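PDB 5UL3: 4'-phospho-dehydrooxetanocin synthase from Bacillus megaterium, which catalyses the oxidative ring contraction of dAMP to an oxetane aldehyde in oxetanocin A biosynthesis, using cobalamin, S-adenosylmethionine and a [4Fe-4S] cluster. Local coordinates for residues Thr121-Cys126 with Glu156-Gln161; Ile181-Asn186 with Glu195-Ile200; Leu136-Gly141 with Pro288-Asp293. All blocks are in the same frame, centred on the assembly; numbering follows the deposited sequence.

Contact 1 (Thr121-Cys126 with Glu156-Gln161); sequences TLVNLC and ELIDMQ
Asn124 and Asp159, paired in register on two parallel strands, rise side by side from one face of the sheet and join at their polar ends. Asn124 ND2 donates to Asp159 OD1 at 2.9 Å from above the carboxylate plane; the backbone N of Gln161 reaches that same oxygen at 2.8 Å from the opposite face, closing an Asx turn. Gln161 NE2 meets the syn lone pair of Asp159 OD2 at 2.8 Å. Held by three N-H groups, the buried carboxylate has its rotation fixed and probably stays ionised.

This end is also tightly packed: Met160 CB lies 3.5 Å from Asn124 O and 3.6 Å from Cys126 N, and Met160 SD runs alongside Leu125 CD2 at 3.9 Å. On the face opposite Asn124 and Asp159, Ile158 reaches back past Val123 until its CD1 meets Thr121 CG2 at 3.7 Å. Only the Glu156 side chain is looser. It starts beside Thr121, then bends at chi2 (116°), so that its partly exposed carboxylate leaves the contact and OE2 is hydrogen-bonded to Asn172 ND2; the buried Thr121 OG1 finds no polar partner.

Both regions are joined by a regular parallel ladder in which Leu122 and Asn124 each donate to and accept from the neighbouring strand. Strands 119-124 and 154-159, linked through helix 138-149, form one beta-alpha-beta unit of the Rossmann fold that houses cobalamin, with Gln161 in its pocket.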
loop_
_atom_site.group_PDB
_atom_site.type_symbol
_atom_site.label_atom_id
_atom_site.label_comp_id
_atom_site.label_asym_id
_atom_site.label_seq_id
_atom_site.Cartn_x
_atom_site.Cartn_y
_atom_site.Cartn_z
ATOM N N THR A 121 -18.636 7.248 -11.974
ATOM C CA THR A 121 -17.276 7.759 -12.151
ATOM C C THR A 121 -16.565 7.716 -10.802
ATOM O O THR A 121 -17.090 8.225 -9.806
ATOM C CB THR A 121 -17.269 9.186 -12.712
ATOM O OG1 THR A 121 -17.858 9.175 -14.014
ATOM C CG2 THR A 121 -15.828 9.689 -12.878
ATOM N N LEU A 122 -15.404 7.062 -10.774
ATOM C CA LEU A 122 -14.583 6.929 -9.574
ATOM C C LEU A 122 -13.287 7.674 -9.823
ATOM O O LEU A 122 -12.641 7.451 -10.852
ATOM C CB LEU A 122 -14.275 5.466 -9.267
ATOM C CG LEU A 122 -15.513 4.603 -9.031
ATOM C CD1 LEU A 122 -15.114 3.146 -8.893
ATOM C CD2 LEU A 122 -16.272 5.092 -7.787
ATOM N N VAL A 123 -12.903 8.524 -8.876
ATOM C CA VAL A 123 -11.754 9.417 -9.009
ATOM C C VAL A 123 -10.764 9.108 -7.892
ATOM O O VAL A 123 -11.108 9.220 -6.706
ATOM C CB VAL A 123 -12.187 10.889 -8.943
ATOM C CG1 VAL A 123 -10.988 11.814 -9.245
ATOM C CG2 VAL A 123 -13.340 11.156 -9.913
ATOM N N ASN A 124 -9.545 8.715 -8.262
ATOM C CA ASN A 124 -8.463 8.567 -7.290
ATOM C C ASN A 124 -7.731 9.900 -7.156
ATOM O O ASN A 124 -7.185 10.397 -8.145
ATOM C CB ASN A 124 -7.468 7.486 -7.715
ATOM C CG ASN A 124 -6.335 7.330 -6.701
ATOM O OD1 ASN A 124 -6.583 7.373 -5.500
ATOM N ND2 ASN A 124 -5.100 7.187 -7.178
ATOM N N LEU A 125 -7.713 10.470 -5.951
ATOM C CA LEU A 125 -6.987 11.720 -5.752
ATOM C C LEU A 125 -5.499 11.452 -5.556
ATOM O O LEU A 125 -5.077 10.350 -5.200
ATOM C CB LEU A 125 -7.538 12.503 -4.555
ATOM C CG LEU A 125 -9.050 12.694 -4.507
ATOM C CD1 LEU A 125 -9.443 13.676 -3.410
ATOM C CD2 LEU A 125 -9.606 13.115 -5.862
ATOM N N CYS A 126 -4.694 12.490 -5.801
ATOM C CA CYS A 126 -3.248 12.393 -5.657
ATOM C C CYS A 126 -2.683 13.800 -5.555
ATOM O O CYS A 126 -3.034 14.665 -6.364
ATOM C CB CYS A 126 -2.602 11.668 -6.846
ATOM S SG CYS A 126 -0.791 11.353 -6.639
ATOM N N GLU A 156 -16.392 4.697 -15.127
ATOM C CA GLU A 156 -15.316 5.526 -15.663
ATOM C C GLU A 156 -14.314 5.774 -14.546
ATOM O O GLU A 156 -14.710 6.096 -13.424
ATOM C CB GLU A 156 -15.860 6.848 -16.208
ATOM C CG GLU A 156 -14.805 7.950 -16.369
ATOM C CD GLU A 156 -14.599 8.379 -17.816
ATOM O OE1 GLU A 156 -15.323 7.858 -18.694
ATOM O OE2 GLU A 156 -13.715 9.234 -18.071
ATOM N N LEU A 157 -13.026 5.611 -14.856
ATOM C CA LEU A 157 -11.945 5.774 -13.889
ATOM C C LEU A 157 -11.151 7.026 -14.228
ATOM O O LEU A 157 -10.765 7.224 -15.388
ATOM C CB LEU A 157 -11.011 4.563 -13.899
ATOM C CG LEU A 157 -11.626 3.267 -13.336
ATOM C CD1 LEU A 157 -10.719 2.083 -13.632
ATOM C CD2 LEU A 157 -11.807 3.460 -11.832
ATOM N N ILE A 158 -10.920 7.856 -13.218
ATOM C CA ILE A 158 -10.064 9.030 -13.321
ATOM C C ILE A 158 -9.013 8.920 -12.227
ATOM O O ILE A 158 -9.354 8.654 -11.067
ATOM C CB ILE A 158 -10.861 10.338 -13.163
ATOM C CG1 ILE A 158 -12.002 10.413 -14.184
ATOM C CG2 ILE A 158 -9.916 11.546 -13.336
ATOM C CD1 ILE A 158 -12.910 11.607 -13.956
ATOM N N ASP A 159 -7.737 9.127 -12.584
ATOM C CA ASP A 159 -6.641 8.960 -11.629
ATOM C C ASP A 159 -5.746 10.194 -11.691
ATOM O O ASP A 159 -5.064 10.411 -12.697
ATOM C CB ASP A 159 -5.825 7.699 -11.930
ATOM C CG ASP A 159 -4.871 7.317 -10.781
ATOM O OD1 ASP A 159 -4.630 8.157 -9.887
ATOM O OD2 ASP A 159 -4.384 6.161 -10.756
ATOM N N MET A 160 -5.754 10.991 -10.619
ATOM C CA MET A 160 -4.839 12.129 -10.528
ATOM C C MET A 160 -3.376 11.716 -10.483
ATOM O O MET A 160 -2.508 12.576 -10.683
ATOM C CB MET A 160 -5.159 12.969 -9.295
ATOM C CG MET A 160 -6.503 13.675 -9.382
ATOM S SD MET A 160 -6.738 14.778 -7.993
ATOM C CE MET A 160 -5.617 16.126 -8.463
ATOM N N GLN A 161 -3.065 10.436 -10.246
ATOM C CA GLN A 161 -1.663 10.022 -10.241
ATOM C C GLN A 161 -0.992 10.281 -11.576
ATOM O O GLN A 161 0.225 10.493 -11.620
ATOM C CB GLN A 161 -1.517 8.542 -9.934
ATOM C CG GLN A 161 -1.810 8.114 -8.526
ATOM C CD GLN A 161 -1.462 6.642 -8.374
ATOM O OE1 GLN A 161 -0.415 6.294 -7.836
ATOM N NE2 GLN A 161 -2.305 5.778 -8.915
#

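Contact 2 (Ile181-Asn186 with Glu195-Ile200); sequences IGLSVN and EILDLI
Leu183 and Leu197 meet without any aromatic, amide or carboxylate side chain between them; the planar groups are the peptide units of strand 181-184. One face of the strand carries Ile181 and Leu183, which point at helix 195-200. The reverse face carries Gly182 and Ser184 of the cobalamin pocket, where Ser184 OG bonds the cofactor. Its two edges are occupied by neighbouring strands, Gly182 bonding to Thr121 and Val123, and Ile181 and Leu183 bonding to strand 212-216.

Across the helix-facing side only aliphatic branches meet. Leu183 does most of the work: with CG anti to the carbonyl carbon (chi1 -46°) and CD1 continuing the extended chain (chi2 -176°), the CD1 branch reaches the helix. There it sits 3.8 Å from Leu197 CG and equally close to the CD2 branch of that residue, with Ile196 CG2 at 4.0 Å. The two leucines lie alongside each other, running in opposite directions. Leu197 leaves its backbone at an angle to the strand, and it is the branched end that closes on Leu183.

Strand and helix run nearly antiparallel, at 170° for these short segments, with their axes 10.8 Å apart, as befits the first two elements of a beta-alpha-beta unit, whose strand 212-216 returns beside the first. The spacing is bridged by side chains from both sides, with Ile213 of the returning strand filling in against Ile181, Leu197 and Ile200.

Further along, Ile200 extends fully towards the sheet, and its terminal CD1 comes to 4.0 Å from Ile181 CG2. The same CD1 lies more loosely, at 4.4 Å, beside Leu183 CD2. Elsewhere the helix is tied by a salt bridge between Asp198 and Arg230.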
loop_
_atom_site.group_PDB
_atom_site.type_symbol
_atom_site.label_atom_id
_atom_site.label_comp_id
_atom_site.label_asym_id
_atom_site.label_seq_id
_atom_site.Cartn_x
_atom_site.Cartn_y
_atom_site.Cartn_z
ATOM N N ILE A 181 -20.921 9.709 -8.400
ATOM C CA ILE A 181 -19.535 10.147 -8.434
ATOM C C ILE A 181 -18.903 9.731 -7.117
ATOM O O ILE A 181 -19.469 9.991 -6.051
ATOM C CB ILE A 181 -19.408 11.669 -8.634
ATOM C CG1 ILE A 181 -20.016 12.076 -9.988
ATOM C CG2 ILE A 181 -17.941 12.094 -8.562
ATOM C CD1 ILE A 181 -20.178 13.579 -10.138
ATOM N N GLY A 182 -17.751 9.087 -7.189
ATOM C CA GLY A 182 -17.034 8.686 -5.988
ATOM C C GLY A 182 -15.610 9.189 -5.998
ATOM O O GLY A 182 -14.908 9.075 -7.004
ATOM N N LEU A 183 -15.176 9.725 -4.854
ATOM C CA LEU A 183 -13.790 10.124 -4.653
ATOM C C LEU A 183 -13.140 9.218 -3.614
ATOM O O LEU A 183 -13.708 8.994 -2.541
ATOM C CB LEU A 183 -13.675 11.577 -4.181
ATOM C CG LEU A 183 -14.498 12.661 -4.875
ATOM C CD1 LEU A 183 -14.116 14.033 -4.272
ATOM C CD2 LEU A 183 -14.266 12.623 -6.398
ATOM N N SER A 184 -11.944 8.729 -3.926
ATOM C CA SER A 184 -11.109 8.036 -2.946
ATOM C C SER A 184 -10.199 9.070 -2.280
ATOM O O SER A 184 -9.381 9.708 -2.957
ATOM C CB SER A 184 -10.295 6.938 -3.636
ATOM O OG SER A 184 -9.660 6.088 -2.690
ATOM N N VAL A 185 -10.346 9.244 -0.968
ATOM C CA VAL A 185 -9.731 10.344 -0.226
ATOM C C VAL A 185 -8.756 9.733 0.777
ATOM O O VAL A 185 -9.175 9.081 1.741
ATOM C CB VAL A 185 -10.771 11.214 0.494
ATOM C CG1 VAL A 185 -10.076 12.353 1.246
ATOM C CG2 VAL A 185 -11.793 11.765 -0.496
ATOM N N ASN A 186 -7.468 9.944 0.553
ATOM C CA ASN A 186 -6.399 9.342 1.328
ATOM C C ASN A 186 -5.705 10.402 2.176
ATOM O O ASN A 186 -6.023 11.591 2.091
ATOM C CB ASN A 186 -5.409 8.650 0.395
ATOM C CG ASN A 186 -4.935 7.343 0.952
ATOM O OD1 ASN A 186 -4.771 7.204 2.164
ATOM N ND2 ASN A 186 -4.753 6.358 0.086
ATOM N N GLU A 195 -11.799 20.896 -2.478
ATOM C CA GLU A 195 -11.826 21.681 -3.715
ATOM C C GLU A 195 -12.642 20.983 -4.796
ATOM O O GLU A 195 -13.453 21.613 -5.487
ATOM C CB GLU A 195 -10.406 21.933 -4.218
ATOM C CG GLU A 195 -9.586 22.889 -3.357
ATOM C CD GLU A 195 -8.258 23.254 -3.998
ATOM O OE1 GLU A 195 -8.176 23.204 -5.245
ATOM O OE2 GLU A 195 -7.305 23.593 -3.259
ATOM N N ILE A 196 -12.424 19.677 -4.968
ATOM C CA ILE A 196 -13.151 18.942 -5.998
ATOM C C ILE A 196 -14.624 18.844 -5.636
ATOM O O ILE A 196 -15.492 19.047 -6.490
ATOM C CB ILE A 196 -12.521 17.556 -6.222
ATOM C CG1 ILE A 196 -11.105 17.703 -6.774
ATOM C CG2 ILE A 196 -13.374 16.729 -7.184
ATOM C CD1 ILE A 196 -10.306 16.411 -6.776
ATOM N N LEU A 197 -14.931 18.539 -4.363
ATOM C CA LEU A 197 -16.325 18.478 -3.924
ATOM C C LEU A 197 -17.018 19.829 -4.096
ATOM O O LEU A 197 -18.172 19.891 -4.533
ATOM C CB LEU A 197 -16.394 18.019 -2.462
ATOM C CG LEU A 197 -16.121 16.514 -2.295
ATOM C CD1 LEU A 197 -15.911 16.123 -0.817
ATOM C CD2 LEU A 197 -17.263 15.706 -2.924
ATOM N N ASP A 198 -16.336 20.919 -3.734
ATOM C CA ASP A 198 -16.903 22.254 -3.940
ATOM C C ASP A 198 -17.362 22.444 -5.382
ATOM O O ASP A 198 -18.495 22.867 -5.635
ATOM C CB ASP A 198 -15.876 23.328 -3.566
ATOM C CG ASP A 198 -15.719 23.514 -2.061
ATOM O OD1 ASP A 198 -16.463 22.907 -1.250
ATOM O OD2 ASP A 198 -14.821 24.287 -1.685
ATOM N N LEU A 199 -16.497 22.094 -6.347
ATOM C CA LEU A 199 -16.814 22.263 -7.765
ATOM C C LEU A 199 -17.911 21.309 -8.226
ATOM O O LEU A 199 -18.741 21.670 -9.067
ATOM C CB LEU A 199 -15.557 22.046 -8.595
ATOM C CG LEU A 199 -14.604 23.228 -8.584
ATOM C CD1 LEU A 199 -13.230 22.755 -8.982
ATOM C CD2 LEU A 199 -15.130 24.266 -9.565
ATOM N N ILE A 200 -17.915 20.076 -7.709
ATOM C CA ILE A 200 -18.978 19.137 -8.056
ATOM C C ILE A 200 -20.329 19.686 -7.624
ATOM O O ILE A 200 -21.294 19.679 -8.395
ATOM C CB ILE A 200 -18.714 17.762 -7.415
ATOM C CG1 ILE A 200 -17.541 17.076 -8.111
ATOM C CG2 ILE A 200 -19.985 16.902 -7.481
ATOM C CD1 ILE A 200 -17.075 15.803 -7.382
#

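Contact 3 (Leu136-Gly141 with Pro288-Asp293); sequences LNLSTG and PTPSLD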
loop_
_atom_site.group_PDB
_atom_site.type_symbol
_atom_site.label_atom_id
_atom_site.label_comp_id
_atom_site.label_asym_id
_atom_site.label_seq_id
_atom_site.Cartn_x
_atom_site.Cartn_y
_atom_site.Cartn_z
ATOM N N LEU A 136 -0.572 1.324 -9.970
ATOM C CA LEU A 136 -1.941 0.923 -10.291
ATOM C C LEU A 136 -2.841 1.096 -9.075
ATOM O O LEU A 136 -2.563 0.550 -7.997
ATOM C CB LEU A 136 -1.938 -0.531 -10.755
ATOM C CG LEU A 136 -3.310 -1.145 -11.086
ATOM C CD1 LEU A 136 -4.027 -0.371 -12.177
ATOM C CD2 LEU A 136 -3.140 -2.601 -11.478
ATOM N N ASN A 137 -3.899 1.888 -9.218
ATOM C CA ASN A 137 -4.726 2.220 -8.060
ATOM C C ASN A 137 -5.784 1.145 -7.844
ATOM O O ASN A 137 -6.785 1.079 -8.566
ATOM C CB ASN A 137 -5.381 3.587 -8.189
ATOM C CG ASN A 137 -6.189 3.945 -6.943
ATOM O OD1 ASN A 137 -7.417 3.992 -6.987
ATOM N ND2 ASN A 137 -5.495 4.158 -5.804
ATOM N N LEU A 138 -5.595 0.344 -6.804
ATOM C CA LEU A 138 -6.551 -0.716 -6.498
ATOM C C LEU A 138 -7.812 -0.178 -5.843
ATOM O O LEU A 138 -8.886 -0.784 -5.982
ATOM C CB LEU A 138 -5.878 -1.739 -5.579
ATOM C CG LEU A 138 -4.606 -2.368 -6.174
ATOM C CD1 LEU A 138 -4.006 -3.366 -5.193
ATOM C CD2 LEU A 138 -4.914 -3.074 -7.512
ATOM N N SER A 139 -7.694 0.923 -5.097
ATOM C CA SER A 139 -8.841 1.496 -4.403
ATOM C C SER A 139 -10.011 1.671 -5.358
ATOM O O SER A 139 -11.137 1.247 -5.073
ATOM C CB SER A 139 -8.451 2.840 -3.791
ATOM O OG SER A 139 -7.232 2.728 -3.076
ATOM N N THR A 140 -9.751 2.283 -6.515
ATOM C CA THR A 140 -10.783 2.445 -7.526
ATOM C C THR A 140 -10.812 1.298 -8.523
ATOM O O THR A 140 -11.890 0.973 -9.039
ATOM C CB THR A 140 -10.601 3.776 -8.283
ATOM O OG1 THR A 140 -9.319 3.803 -8.933
ATOM C CG2 THR A 140 -10.726 4.954 -7.327
ATOM N N GLY A 141 -9.663 0.669 -8.801
ATOM C CA GLY A 141 -9.619 -0.382 -9.813
ATOM C C GLY A 141 -10.445 -1.607 -9.456
ATOM O O GLY A 141 -11.053 -2.232 -10.330
ATOM N N PRO A 288 -12.731 -9.369 -8.982
ATOM C CA PRO A 288 -11.814 -9.881 -10.006
ATOM C C PRO A 288 -10.602 -8.978 -10.168
ATOM O O PRO A 288 -10.429 -8.005 -9.428
ATOM C CB PRO A 288 -12.679 -9.872 -11.276
ATOM C CG PRO A 288 -13.526 -8.613 -11.083
ATOM C CD PRO A 288 -13.763 -8.488 -9.560
ATOM N N THR A 289 -9.758 -9.308 -11.146
ATOM C CA THR A 289 -8.637 -8.473 -11.583
ATOM C C THR A 289 -8.985 -6.989 -11.527
ATOM O O THR A 289 -10.026 -6.597 -12.055
ATOM C CB THR A 289 -8.260 -8.850 -13.022
ATOM O OG1 THR A 289 -8.046 -10.265 -13.109
ATOM C CG2 THR A 289 -6.995 -8.071 -13.487
ATOM N N PRO A 290 -8.173 -6.127 -10.905
ATOM C CA PRO A 290 -8.468 -4.694 -10.948
ATOM C C PRO A 290 -8.577 -4.209 -12.385
ATOM O O PRO A 290 -7.904 -4.720 -13.286
ATOM C CB PRO A 290 -7.256 -4.054 -10.254
ATOM C CG PRO A 290 -6.192 -5.081 -10.360
ATOM C CD PRO A 290 -6.883 -6.393 -10.248
ATOM N N SER A 291 -9.420 -3.203 -12.586
ATOM C CA SER A 291 -9.578 -2.638 -13.920
ATOM C C SER A 291 -8.265 -1.995 -14.352
ATOM O O SER A 291 -7.559 -1.394 -13.541
ATOM C CB SER A 291 -10.710 -1.607 -13.929
ATOM O OG SER A 291 -11.961 -2.264 -13.675
ATOM N N LEU A 292 -7.943 -2.106 -15.640
ATOM C CA LEU A 292 -6.630 -1.677 -16.128
ATOM C C LEU A 292 -6.706 -0.455 -17.045
ATOM O O LEU A 292 -5.727 -0.152 -17.751
ATOM C CB LEU A 292 -5.924 -2.840 -16.826
ATOM C CG LEU A 292 -5.699 -4.063 -15.926
ATOM C CD1 LEU A 292 -5.143 -5.251 -16.703
ATOM C CD2 LEU A 292 -4.778 -3.719 -14.754
ATOM N N ASP A 293 -7.820 0.289 -16.989
ATOM C CA ASP A 293 -8.028 1.476 -17.826
ATOM C C ASP A 293 -6.857 2.460 -17.767
ATOM O O ASP A 293 -6.520 3.099 -18.773
ATOM C CB ASP A 293 -9.288 2.224 -17.389
ATOM C CG ASP A 293 -10.557 1.363 -17.451
ATOM O OD1 ASP A 293 -10.470 0.125 -17.331
ATOM O OD2 ASP A 293 -11.632 1.963 -17.616
#
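Gly141 O, in the first turn of a helix, accepts a hydrogen bond from Ser291 N at 2.9 Å, and a weak bond from Ser145 OG reaches the same oxygen. The N-H of Ser291 points almost straight at its acceptor (176°), yet it arrives from well above the carbonyl plane, as expected for a loop that approaches the helix from its flank. Ser291 OG hovers near the same oxygen, but its stronger partner is Ser144 OG, further along the helix.

Since Gly141 carries no side chain, the loop can come close: Gly141 CA lies 4.6 Å from Pro290 CA. The pyrrolidine ring then packs against the start of the helix. Its CG and CB both touch Leu138 CD2 at 3.7 Å, the leucine lying alongside the ring and pointing the same way.

Helix 138-149 opens with an N-cap. Asn137 OD1 accepts from Thr140 N at 2.9 Å and from Thr140 OG1 at 2.7 Å; the hydroxyl lies in the carbonyl plane on a lone pair, whereas the backbone N-H of Thr140 comes from above that plane. Two donors from one residue thus fix the Asn137 amide and hold the first turn, which belongs to the Rossmann fold and presents Leu138 and Ser139 to cobalamin.

Just ahead of the cap, Leu136 turns towards the loop, its CG anti to the backbone N (chi1 178°). It crosses Pro290 at about a right angle, while its CD2 meets Leu292 CD2 at 3.8 Å and its CD1 rests 3.9 Å from Ser291 O. Pro290 also touches Gln341 and Ile345 of helix 335-351, the helix that leads into strand 357-360, and Leu292 touches Ala348 of the same helix.

Overall arrangement
Contacts 1 and 2 lie within the cobalamin-binding domain, and contact 3 joins its helix 138-149 to loop 288-293. Contacts 1 and 2, centred 10 Å apart, share a sheet: strand 119-124 is hydrogen-bonded to strand 180-184, and Leu125 CD2 packs 3.5 Å from Ile196 CD1 of the covering helix. Contact 3 lies on the sheet's opposite side, 11 Å from the centre of contact 1 and 19 Å from that of contact 2; Leu157 CD1 touches Ser291 CB at 3.7 Å. A segment of each contact reaches the cofactor. Ser184 and Ser139 each hydrogen-bond cobalamin, and Ser184 OG lies 3.6 Å from Ser139 CB, while Gln161 OE1 bonds it weakly and Leu138 approaches to about 4 Å, nearest atoms.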